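PDB 5O6Y: peptidoglycan-N-acetylglucosamine deacetylase BC_1960 from Bacillus cereus, which removes acetyl groups from the N-acetylglucosamine residues of peptidoglycan, and also from soluble chitin and N-acetylchitooligomers, using zinc as cofactor. Local coordinates for residues 26-31 and 169-174; 53-58 and 77-82; 116-121 and 138-143. All coordinates share one frame; numbering follows the deposited sequence.

Contact 1: 26-31 and 169-174; sequences TFDDGP and VILQHS. With 5YA (4-naphthalen-1-yl-~{N}-oxidanyl-benzamide), chain H.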
loop_
_atom_site.group_PDB
_atom_site.type_symbol
_atom_site.label_atom_id
_atom_site.label_comp_id
_atom_site.label_asym_id
_atom_site.label_seq_id
_atom_site.Cartn_x
_atom_site.Cartn_y
_atom_site.Cartn_z
ATOM N N THR A 26 -1.762 1.344 -4.571
ATOM C CA THR A 26 -1.021 1.367 -3.319
ATOM C C THR A 26 0.437 1.705 -3.597
ATOM O O THR A 26 0.967 1.407 -4.671
ATOM C CB THR A 26 -1.113 0.027 -2.566
ATOM O OG1 THR A 26 -0.527 -1.016 -3.354
ATOM C CG2 THR A 26 -2.566 -0.321 -2.263
ATOM N N PHE A 27 1.082 2.330 -2.613
ATOM C CA PHE A 27 2.450 2.816 -2.753
ATOM C C PHE A 27 3.231 2.483 -1.491
ATOM O O PHE A 27 2.730 2.683 -0.380
ATOM C CB PHE A 27 2.473 4.327 -3.024
ATOM C CG PHE A 27 1.767 4.723 -4.295
ATOM C CD1 PHE A 27 2.449 4.770 -5.498
ATOM C CD2 PHE A 27 0.419 5.044 -4.285
ATOM C CE1 PHE A 27 1.801 5.131 -6.666
ATOM C CE2 PHE A 27 -0.234 5.404 -5.452
ATOM C CZ PHE A 27 0.457 5.447 -6.642
ATOM N N ASP A 28 4.453 1.984 -1.662
ATOM C CA ASP A 28 5.238 1.433 -0.569
ATOM C C ASP A 28 6.557 2.175 -0.396
ATOM O O ASP A 28 7.076 2.785 -1.336
ATOM C CB ASP A 28 5.526 -0.054 -0.801
ATOM C CG ASP A 28 4.356 -0.936 -0.425
ATOM O OD1 ASP A 28 3.313 -0.396 -0.013
ATOM O OD2 ASP A 28 4.479 -2.170 -0.532
ATOM N N ASP A 29 7.079 2.110 0.831
ATOM C CA ASP A 29 8.415 2.491 1.285
ATOM C C ASP A 29 8.536 3.973 1.616
ATOM O O ASP A 29 9.574 4.384 2.127
ATOM C CB ASP A 29 9.528 2.107 0.293
ATOM C CG ASP A 29 9.599 0.620 0.049
ATOM O OD1 ASP A 29 9.151 -0.152 0.919
ATOM O OD2 ASP A 29 10.096 0.216 -1.017
ATOM N N GLY A 30 7.520 4.787 1.335
ATOM C CA GLY A 30 7.577 6.188 1.643
ATOM C C GLY A 30 7.409 6.454 3.122
ATOM O O GLY A 30 7.298 5.533 3.940
ATOM N N PRO A 31 7.387 7.739 3.486
ATOM C CA PRO A 31 7.535 8.895 2.596
ATOM C C PRO A 31 8.975 9.159 2.165
ATOM O O PRO A 31 9.917 8.661 2.781
ATOM C CB PRO A 31 7.015 10.043 3.452
ATOM C CG PRO A 31 7.350 9.628 4.846
ATOM C CD PRO A 31 7.103 8.157 4.869
ATOM N N VAL A 169 -5.554 -4.994 -6.702
ATOM C CA VAL A 169 -4.758 -4.157 -5.811
ATOM C C VAL A 169 -3.369 -4.048 -6.428
ATOM O O VAL A 169 -2.641 -5.044 -6.517
ATOM C CB VAL A 169 -4.694 -4.729 -4.389
ATOM C CG1 VAL A 169 -3.812 -3.856 -3.508
ATOM C CG2 VAL A 169 -6.093 -4.848 -3.801
ATOM N N ILE A 170 -2.998 -2.845 -6.857
ATOM C CA ILE A 170 -1.783 -2.621 -7.635
ATOM C C ILE A 170 -0.681 -2.137 -6.706
ATOM O O ILE A 170 -0.929 -1.344 -5.791
ATOM C CB ILE A 170 -2.039 -1.609 -8.768
ATOM C CG1 ILE A 170 -3.325 -1.972 -9.515
ATOM C CG2 ILE A 170 -0.862 -1.570 -9.722
ATOM C CD1 ILE A 170 -3.804 -0.913 -10.483
ATOM N N LEU A 171 0.540 -2.609 -6.938
ATOM C CA LEU A 171 1.672 -2.300 -6.075
ATOM C C LEU A 171 2.642 -1.388 -6.815
ATOM O O LEU A 171 3.117 -1.728 -7.902
ATOM C CB LEU A 171 2.368 -3.581 -5.617
ATOM C CG LEU A 171 3.758 -3.469 -4.986
ATOM C CD1 LEU A 171 3.791 -2.473 -3.839
ATOM C CD2 LEU A 171 4.207 -4.833 -4.518
ATOM N N GLN A 172 2.924 -0.229 -6.229
ATOM C CA GLN A 172 3.986 0.647 -6.699
ATOM C C GLN A 172 4.820 1.094 -5.505
ATOM O O GLN A 172 4.473 0.845 -4.347
ATOM C CB GLN A 172 3.429 1.851 -7.468
ATOM C CG GLN A 172 3.062 1.533 -8.911
ATOM C CD GLN A 172 2.425 2.710 -9.627
ATOM O OE1 GLN A 172 1.404 3.238 -9.186
ATOM N NE2 GLN A 172 3.023 3.125 -10.739
ATOM N N HIS A 173 5.936 1.760 -5.788
ATOM C CA HIS A 173 6.874 2.143 -4.743
ATOM C C HIS A 173 7.172 3.632 -4.797
ATOM O O HIS A 173 7.232 4.232 -5.875
ATOM C CB HIS A 173 8.186 1.355 -4.852
ATOM C CG HIS A 173 8.030 -0.115 -4.616
ATOM N ND1 HIS A 173 7.842 -1.019 -5.641
ATOM C CD2 HIS A 173 8.030 -0.840 -3.471
ATOM C CE1 HIS A 173 7.736 -2.236 -5.138
ATOM N NE2 HIS A 173 7.845 -2.155 -3.824
ATOM N N SER A 174 7.350 4.223 -3.616
ATOM C CA SER A 174 7.903 5.564 -3.485
ATOM C C SER A 174 9.134 5.492 -2.591
ATOM O O SER A 174 9.233 6.206 -1.588
ATOM C CB SER A 174 6.861 6.534 -2.923
ATOM O OG SER A 174 6.283 6.030 -1.732
HETATM C C1 5YA H . 8.723 -8.763 -7.266
HETATM C C2 5YA H . 8.648 -7.816 -6.240
HETATM C C3 5YA H . 8.290 -8.184 -4.944
HETATM C C4 5YA H . 7.978 -9.550 -4.662
HETATM C C5 5YA H . 8.053 -10.516 -5.710
HETATM C C6 5YA H . 8.432 -10.103 -7.022
HETATM C C7 5YA H . 7.599 -9.976 -3.355
HETATM C C8 5YA H . 7.308 -11.317 -3.119
HETATM O O1 5YA H . 6.652 -3.893 -0.397
HETATM C C9 5YA H . 7.383 -12.261 -4.147
HETATM C C10 5YA H . 7.750 -11.881 -5.434
HETATM C C11 5YA H . 8.213 -7.137 -3.882
HETATM C C12 5YA H . 6.968 -6.712 -3.464
HETATM C C13 5YA H . 6.848 -5.744 -2.487
HETATM N N1 5YA H . 8.819 -3.412 -0.436
HETATM C C14 5YA H . 7.974 -5.179 -1.926
HETATM C C15 5YA H . 9.233 -5.592 -2.344
HETATM C C16 5YA H . 9.352 -6.570 -3.324
HETATM C C17 5YA H . 7.775 -4.107 -0.853
HETATM O O2 5YA H . 8.637 -2.422 0.546
HETATM O O HOH W 1 -0.114 1.822 -7.168
HETATM O O HOH W 2 4.512 4.913 0.312
#
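D28 and H173 are paired across two parallel strands, 26-28 and 169-173, in the barrel of a NodB-type polysaccharide deacetylase. The TFDDG sequence and the L-Q-H of 171-173 are two signature motifs of this family. T26, D28, L171 and H173 project to one face of the sheet, and F27 and Q172 to the other. The hydroxamate inhibitor lies over the D28-H173 side. D28 CB packs on H173 CD2 at 3.7 Å. L171 crosses D28 at about a right angle, and the two L171 methyls part. L171 CD1 meets D28 OD2 at 3.4 Å and also sits over one face of the H173 imidazole. L171 CD2 touches inhibitor C13 at 3.5 Å. The H173 ring presents its edge to the inhibitor, with H173 NE2 3.6 Å from C17. The D29 carboxylate is turned 30° from this ring, and D29 OD2 lies 3.4 Å from H173 CD2. D147 holds H173 ND1, which fixes the ring rotation, and T175 binds D29 OD2. D29 is a zinc ligand of the enzyme; here the hydroxamate is modelled without the metal. D28 and H173 are the predicted proton acceptor and proton donor. On the opposite face F27 and Q172 run side by side, pointing the same way, with Q172 OE1 3.2 Å from F27 CE1. Water 1 donates to both Q172 OE1 and T26 O. T26 OG1 is bonded to R117 NH1 and also lies near I170 O, at a doubtfully short 2.5 Å. T26 N donates to I170 O at 3.1 Å.

Contact 2: 53-58 and 77-82; sequences FLLGEN and GNHTYS. With 5YA (4-naphthalen-1-yl-~{N}-oxidanyl-benzamide), chain H.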
loop_
_atom_site.group_PDB
_atom_site.type_symbol
_atom_site.label_atom_id
_atom_site.label_comp_id
_atom_site.label_asym_id
_atom_site.label_seq_id
_atom_site.Cartn_x
_atom_site.Cartn_y
_atom_site.Cartn_z
ATOM N N PHE A 53 1.501 2.705 2.152
ATOM C CA PHE A 53 2.087 1.908 3.225
ATOM C C PHE A 53 3.447 2.501 3.565
ATOM O O PHE A 53 4.414 2.334 2.813
ATOM C CB PHE A 53 2.202 0.442 2.818
ATOM C CG PHE A 53 0.897 -0.296 2.844
ATOM C CD1 PHE A 53 0.208 -0.557 1.671
ATOM C CD2 PHE A 53 0.353 -0.718 4.045
ATOM C CE1 PHE A 53 -0.996 -1.235 1.694
ATOM C CE2 PHE A 53 -0.851 -1.395 4.076
ATOM C CZ PHE A 53 -1.527 -1.655 2.898
ATOM N N LEU A 54 3.523 3.192 4.697
ATOM C CA LEU A 54 4.678 4.005 5.048
ATOM C C LEU A 54 5.592 3.259 6.011
ATOM O O LEU A 54 5.123 2.656 6.983
ATOM C CB LEU A 54 4.233 5.328 5.673
ATOM C CG LEU A 54 3.309 6.207 4.830
ATOM C CD1 LEU A 54 2.938 7.465 5.595
ATOM C CD2 LEU A 54 3.959 6.556 3.503
ATOM N N LEU A 55 6.893 3.311 5.740
ATOM C CA LEU A 55 7.879 2.808 6.688
ATOM C C LEU A 55 7.975 3.736 7.893
ATOM O O LEU A 55 7.938 4.963 7.758
ATOM C CB LEU A 55 9.244 2.677 6.016
ATOM C CG LEU A 55 9.451 1.466 5.105
ATOM C CD1 LEU A 55 10.676 1.655 4.231
ATOM C CD2 LEU A 55 9.587 0.210 5.943
ATOM N N GLY A 56 8.103 3.141 9.079
ATOM C CA GLY A 56 8.198 3.944 10.290
ATOM C C GLY A 56 9.463 4.778 10.347
ATOM O O GLY A 56 9.438 5.927 10.796
ATOM N N GLU A 57 10.585 4.217 9.890
ATOM C CA GLU A 57 11.850 4.943 9.948
ATOM C C GLU A 57 11.852 6.143 9.009
ATOM O O GLU A 57 12.529 7.142 9.286
ATOM C CB GLU A 57 13.014 4.004 9.621
ATOM C CG GLU A 57 13.274 3.821 8.134
ATOM C CD GLU A 57 14.358 2.805 7.846
ATOM O OE1 GLU A 57 14.721 2.045 8.768
ATOM O OE2 GLU A 57 14.848 2.765 6.696
ATOM N N ASN A 58 11.103 6.073 7.906
ATOM C CA ASN A 58 11.034 7.178 6.957
ATOM C C ASN A 58 10.012 8.231 7.355
ATOM O O ASN A 58 10.180 9.405 7.008
ATOM C CB ASN A 58 10.712 6.651 5.560
ATOM C CG ASN A 58 11.898 5.962 4.915
ATOM O OD1 ASN A 58 12.969 5.866 5.512
ATOM N ND2 ASN A 58 11.713 5.470 3.692
ATOM N N GLY A 77 -1.047 3.349 5.499
ATOM C CA GLY A 77 -0.913 1.991 5.991
ATOM C C GLY A 77 0.420 1.719 6.660
ATOM O O GLY A 77 1.392 2.447 6.443
ATOM N N ASN A 78 0.475 0.660 7.465
ATOM C CA ASN A 78 1.659 0.323 8.248
ATOM C C ASN A 78 2.538 -0.639 7.454
ATOM O O ASN A 78 2.107 -1.746 7.116
ATOM C CB ASN A 78 1.239 -0.296 9.581
ATOM C CG ASN A 78 2.381 -0.390 10.575
ATOM O OD1 ASN A 78 3.543 -0.562 10.202
ATOM N ND2 ASN A 78 2.049 -0.284 11.856
ATOM N N HIS A 79 3.774 -0.223 7.171
ATOM C CA HIS A 79 4.712 -1.017 6.385
ATOM C C HIS A 79 5.939 -1.406 7.208
ATOM O O HIS A 79 7.037 -1.546 6.665
ATOM C CB HIS A 79 5.126 -0.259 5.122
ATOM C CG HIS A 79 5.643 -1.138 4.025
ATOM N ND1 HIS A 79 5.225 -2.439 3.851
ATOM C CD2 HIS A 79 6.546 -0.900 3.044
ATOM C CE1 HIS A 79 5.847 -2.965 2.811
ATOM N NE2 HIS A 79 6.655 -2.052 2.303
ATOM N N THR A 80 5.749 -1.594 8.519
ATOM C CA THR A 80 6.800 -1.832 9.511
ATOM C C THR A 80 7.752 -0.646 9.623
ATOM O O THR A 80 7.623 0.341 8.890
ATOM C CB THR A 80 7.602 -3.108 9.213
ATOM O OG1 THR A 80 8.502 -2.875 8.123
ATOM C CG2 THR A 80 6.677 -4.273 8.881
ATOM N N TYR A 81 8.713 -0.739 10.545
ATOM C CA TYR A 81 9.614 0.369 10.854
ATOM C C TYR A 81 10.848 0.377 9.954
ATOM O O TYR A 81 11.102 1.362 9.253
ATOM C CB TYR A 81 10.026 0.310 12.329
ATOM C CG TYR A 81 10.971 1.416 12.745
ATOM C CD1 TYR A 81 10.487 2.658 13.138
ATOM C CD2 TYR A 81 12.348 1.220 12.747
ATOM C CE1 TYR A 81 11.346 3.673 13.515
ATOM C CE2 TYR A 81 13.215 2.229 13.123
ATOM C CZ TYR A 81 12.710 3.453 13.506
ATOM O OH TYR A 81 13.569 4.461 13.882
ATOM N N SER A 82 11.626 -0.708 9.969
ATOM C CA SER A 82 12.913 -0.747 9.278
ATOM C C SER A 82 12.941 -1.766 8.144
ATOM O O SER A 82 14.025 -2.154 7.693
ATOM C CB SER A 82 14.042 -1.027 10.271
ATOM O OG SER A 82 13.848 -2.263 10.937
HETATM C C1 5YA H . 8.723 -8.763 -7.266
HETATM C C2 5YA H . 8.648 -7.816 -6.240
HETATM C C3 5YA H . 8.290 -8.184 -4.944
HETATM C C4 5YA H . 7.978 -9.550 -4.662
HETATM C C5 5YA H . 8.053 -10.516 -5.710
HETATM C C6 5YA H . 8.432 -10.103 -7.022
HETATM C C7 5YA H . 7.599 -9.976 -3.355
HETATM C C8 5YA H . 7.308 -11.317 -3.119
HETATM O O1 5YA H . 6.652 -3.893 -0.397
HETATM C C9 5YA H . 7.383 -12.261 -4.147
HETATM C C10 5YA H . 7.750 -11.881 -5.434
HETATM C C11 5YA H . 8.213 -7.137 -3.882
HETATM C C12 5YA H . 6.968 -6.712 -3.464
HETATM C C13 5YA H . 6.848 -5.744 -2.487
HETATM N N1 5YA H . 8.819 -3.412 -0.436
HETATM C C14 5YA H . 7.974 -5.179 -1.926
HETATM C C15 5YA H . 9.233 -5.592 -2.344
HETATM C C16 5YA H . 9.352 -6.570 -3.324
HETATM C C17 5YA H . 7.775 -4.107 -0.853
HETATM O O2 5YA H . 8.637 -2.422 0.546
#
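H79 sets its CB against F53 CB, 3.8 Å away, and extends its ring to the bound hydroxamate. H79 NE2 donates to inhibitor O2 at 2.7 Å in a fairly straight bond (162°), and more weakly to O1. The CG of H79 is anti to its backbone N (chi1 -158°), which carries the imidazole past F53 O towards the inhibitor. R117 O holds H79 ND1 and so sets the ring rotation. L55 comes in beside H79, with L55 CD2 3.2 Å from H79 O. H79 is an experimentally known zinc ligand of the enzyme, though no zinc is modelled here, and starts the HTYSH motif of the polysaccharide deacetylases. Behind it, strands 51-54 and 75-78 are parallel neighbours in the barrel sheet, joined through helices in a beta-alpha-beta crossover. L54 N bonds to G77 O, and H79 N to L54 O. The F53 ring lies by G77, with F53 CD2 3.6 Å from G77 CA. Next along the chain, L55 sits at the N-cap position of helix 56-61, and two amides of the helix start are taken up by the facing loop. G56 N bonds to T80 O at 2.8 Å and E57 N to Y81 O at 3.0 Å. E57 CB rests over the face of the Y81 ring in a CH-pi contact, 4.0 Å from its centroid. N78 OD1 accepts T80 N in an Asx turn that shapes this loop. Farther out, E60 binds Y81 OH and K100 makes a cation-pi contact with the Y81 ring.

Contact 3: 116-121 and 138-143; sequences IRPPYG and IVQWSV. With NA (sodium ion), chain N; 5YA (4-naphthalen-1-yl-~{N}-oxidanyl-benzamide), chain H; PE3 (3,6,9,12,15,18,21,24,27,30,33,36,39-tridecaoxahentetracontane-1,41-diol), chain I.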
loop_
_atom_site.group_PDB
_atom_site.type_symbol
_atom_site.label_atom_id
_atom_site.label_comp_id
_atom_site.label_asym_id
_atom_site.label_seq_id
_atom_site.Cartn_x
_atom_site.Cartn_y
_atom_site.Cartn_z
ATOM N N ILE A 116 -2.011 -3.291 7.339
ATOM C CA ILE A 116 -0.603 -3.663 7.376
ATOM C C ILE A 116 -0.256 -4.320 6.048
ATOM O O ILE A 116 -1.059 -5.080 5.497
ATOM C CB ILE A 116 -0.297 -4.619 8.551
ATOM C CG1 ILE A 116 -0.485 -3.914 9.893
ATOM C CG2 ILE A 116 1.113 -5.189 8.449
ATOM C CD1 ILE A 116 -0.125 -4.783 11.078
ATOM N N ARG A 117 0.929 -4.018 5.524
ATOM C CA ARG A 117 1.483 -4.754 4.393
ATOM C C ARG A 117 2.872 -5.232 4.788
ATOM O O ARG A 117 3.743 -4.397 5.111
ATOM C CB ARG A 117 1.541 -3.912 3.119
ATOM C CG ARG A 117 2.193 -4.649 1.957
ATOM C CD ARG A 117 2.033 -3.905 0.645
ATOM N NE ARG A 117 0.678 -4.001 0.114
ATOM C CZ ARG A 117 0.240 -3.304 -0.930
ATOM N NH1 ARG A 117 1.052 -2.454 -1.545
ATOM N NH2 ARG A 117 -1.009 -3.449 -1.353
ATOM N N PRO A 118 3.131 -6.535 4.791
ATOM C CA PRO A 118 4.457 -7.025 5.159
ATOM C C PRO A 118 5.438 -6.830 4.019
ATOM O O PRO A 118 5.108 -7.092 2.851
ATOM C CB PRO A 118 4.213 -8.514 5.444
ATOM C CG PRO A 118 3.060 -8.864 4.563
ATOM C CD PRO A 118 2.194 -7.631 4.485
ATOM N N PRO A 119 6.645 -6.349 4.311
ATOM C CA PRO A 119 7.656 -6.201 3.257
ATOM C C PRO A 119 7.985 -7.541 2.616
ATOM O O PRO A 119 8.020 -8.578 3.282
ATOM C CB PRO A 119 8.863 -5.615 3.999
ATOM C CG PRO A 119 8.602 -5.875 5.450
ATOM C CD PRO A 119 7.120 -5.853 5.612
ATOM N N TYR A 120 8.212 -7.506 1.303
ATOM C CA TYR A 120 8.436 -8.679 0.461
ATOM C C TYR A 120 7.264 -9.654 0.482
ATOM O O TYR A 120 7.379 -10.762 -0.055
ATOM C CB TYR A 120 9.724 -9.422 0.843
ATOM C CG TYR A 120 10.866 -8.532 1.279
ATOM C CD1 TYR A 120 11.607 -7.810 0.352
ATOM C CD2 TYR A 120 11.216 -8.430 2.620
ATOM C CE1 TYR A 120 12.656 -7.001 0.750
ATOM C CE2 TYR A 120 12.262 -7.624 3.028
ATOM C CZ TYR A 120 12.979 -6.913 2.089
ATOM O OH TYR A 120 14.022 -6.110 2.493
ATOM N N GLY A 121 6.139 -9.277 1.086
ATOM C CA GLY A 121 5.012 -10.177 1.220
ATOM C C GLY A 121 5.222 -11.332 2.171
ATOM O O GLY A 121 4.390 -12.243 2.210
ATOM N N ILE A 138 -4.306 -7.284 6.933
ATOM C CA ILE A 138 -3.165 -7.370 6.030
ATOM C C ILE A 138 -3.661 -7.500 4.601
ATOM O O ILE A 138 -4.498 -8.348 4.298
ATOM C CB ILE A 138 -2.223 -8.542 6.388
ATOM C CG1 ILE A 138 -1.415 -8.234 7.651
ATOM C CG2 ILE A 138 -1.270 -8.829 5.238
ATOM C CD1 ILE A 138 -2.145 -8.520 8.936
ATOM N N VAL A 139 -3.146 -6.646 3.720
ATOM C CA VAL A 139 -3.505 -6.658 2.309
ATOM C C VAL A 139 -2.224 -6.734 1.497
ATOM O O VAL A 139 -1.357 -5.860 1.616
ATOM C CB VAL A 139 -4.327 -5.422 1.910
ATOM C CG1 VAL A 139 -4.468 -5.350 0.398
ATOM C CG2 VAL A 139 -5.693 -5.462 2.574
ATOM N N GLN A 140 -2.100 -7.778 0.679
ATOM C CA GLN A 140 -0.969 -7.901 -0.231
ATOM C C GLN A 140 -1.266 -7.163 -1.530
ATOM O O GLN A 140 -1.584 -5.970 -1.509
ATOM C CB GLN A 140 -0.653 -9.373 -0.503
ATOM C CG GLN A 140 -0.428 -10.214 0.748
ATOM C CD GLN A 140 0.971 -10.070 1.322
ATOM O OE1 GLN A 140 1.656 -9.073 1.090
ATOM N NE2 GLN A 140 1.404 -11.076 2.074
ATOM N N TRP A 141 -1.177 -7.861 -2.660
ATOM C CA TRP A 141 -1.431 -7.252 -3.960
ATOM C C TRP A 141 -1.661 -8.356 -4.981
ATOM O O TRP A 141 -1.281 -9.511 -4.771
ATOM C CB TRP A 141 -0.269 -6.353 -4.398
ATOM C CG TRP A 141 1.023 -7.094 -4.547
ATOM C CD1 TRP A 141 1.511 -7.674 -5.684
ATOM C CD2 TRP A 141 1.990 -7.347 -3.522
ATOM N NE1 TRP A 141 2.724 -8.267 -5.429
ATOM C CE2 TRP A 141 3.041 -8.081 -4.109
ATOM C CE3 TRP A 141 2.073 -7.022 -2.165
ATOM C CZ2 TRP A 141 4.154 -8.497 -3.386
ATOM C CZ3 TRP A 141 3.183 -7.434 -1.448
ATOM C CH2 TRP A 141 4.208 -8.163 -2.060
ATOM N N SER A 142 -2.288 -7.982 -6.100
ATOM C CA SER A 142 -2.533 -8.909 -7.194
ATOM C C SER A 142 -1.988 -8.437 -8.534
ATOM O O SER A 142 -1.991 -9.221 -9.491
ATOM C CB SER A 142 -4.039 -9.193 -7.339
ATOM O OG SER A 142 -4.761 -8.021 -7.677
ATOM N N VAL A 143 -1.533 -7.190 -8.640
ATOM C CA VAL A 143 -0.895 -6.672 -9.845
ATOM C C VAL A 143 0.416 -6.022 -9.429
ATOM O O VAL A 143 0.416 -5.051 -8.663
ATOM C CB VAL A 143 -1.783 -5.663 -10.593
ATOM C CG1 VAL A 143 -1.078 -5.169 -11.850
ATOM C CG2 VAL A 143 -3.122 -6.286 -10.945
HETATM NA NA NA N . -6.405 -8.678 -9.817
HETATM C C1 5YA H . 8.723 -8.763 -7.266
HETATM C C2 5YA H . 8.648 -7.816 -6.240
HETATM C C3 5YA H . 8.290 -8.184 -4.944
HETATM C C4 5YA H . 7.978 -9.550 -4.662
HETATM C C5 5YA H . 8.053 -10.516 -5.710
HETATM C C6 5YA H . 8.432 -10.103 -7.022
HETATM C C7 5YA H . 7.599 -9.976 -3.355
HETATM C C8 5YA H . 7.308 -11.317 -3.119
HETATM O O1 5YA H . 6.652 -3.893 -0.397
HETATM C C9 5YA H . 7.383 -12.261 -4.147
HETATM C C10 5YA H . 7.750 -11.881 -5.434
HETATM C C11 5YA H . 8.213 -7.137 -3.882
HETATM C C12 5YA H . 6.968 -6.712 -3.464
HETATM C C13 5YA H . 6.848 -5.744 -2.487
HETATM N N1 5YA H . 8.819 -3.412 -0.436
HETATM C C14 5YA H . 7.974 -5.179 -1.926
HETATM C C15 5YA H . 9.233 -5.592 -2.344
HETATM C C16 5YA H . 9.352 -6.570 -3.324
HETATM C C17 5YA H . 7.775 -4.107 -0.853
HETATM O O2 5YA H . 8.637 -2.422 0.546
HETATM O O25 PE3 I . 2.349 -11.902 -5.022
HETATM C C24 PE3 I . 1.377 -11.295 -4.217
HETATM C C23 PE3 I . 1.613 -11.721 -2.770
HETATM O O22 PE3 I . 2.957 -12.084 -2.631
HETATM O O HOH W 3 -4.516 -10.417 -11.230
#
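I116 and I138 form a short parallel strand bridge, beyond which the contact becomes loop against loop beside the inhibitor-binding pocket. V139 N donates to I116 O at 3.2 Å. I138 CG2 also packs on P118 CD. The RPPYG loop is a signature of the polysaccharide deacetylases, and its R117 grips the other segment. A bend at chi3 (-74°) turns the guanidinium so that R117 NE donates to V139 O at 3.1 Å, almost straight (176°) and in the guanidinium plane. R117 NH2 reaches Q140 O in a weak bond. W141 CE3 lies over one guanidinium face, the two planes 70° apart. R117 NH1 is bonded to T26 OG1, which ties this contact to strand 22-28, the carrier of D28, the predicted proton acceptor. Q140 NE2 donates to G121 O at 3.2 Å from above the carbonyl plane, and Y12 OH is a further partner of NE2. The edge of W141 faces G121 N. W141 CZ2 meets inhibitor C12 at 3.3 Å, while a polyether carbon lies over one ring face, offset toward the rim. Strand 137-139 runs between strands 12-13 and 115-116. I138 packs on L128 and A131 of helix 125-133, and W141 touches L171 of strand 169-173.

In the fold
All three contacts are largely buried, and all touch the inhibitor. Contact 1 lies closest to the chain centre and contact 2 farthest, with E57, Y81 and S82 partly exposed. Contacts 1 and 2 belong to one sheet, where strands 22-28 and 51-54 are neighbours and F27 O meets F53 N. Contact 3 starts on the neighbouring strands 115-116 and 137-139. It reaches the others partly through R117, whose side chain binds T26 and whose carbonyl holds H79, and partly through S142 and W141, which meet V169 and L171. Contact 1 brings together predicted catalytic groups and a zinc ligand. Contact 2 supplies another zinc ligand and a helix start whose first amides bond to facing carbonyls. Contact 3 relies on a buried guanidinium and a pocket-lining indole.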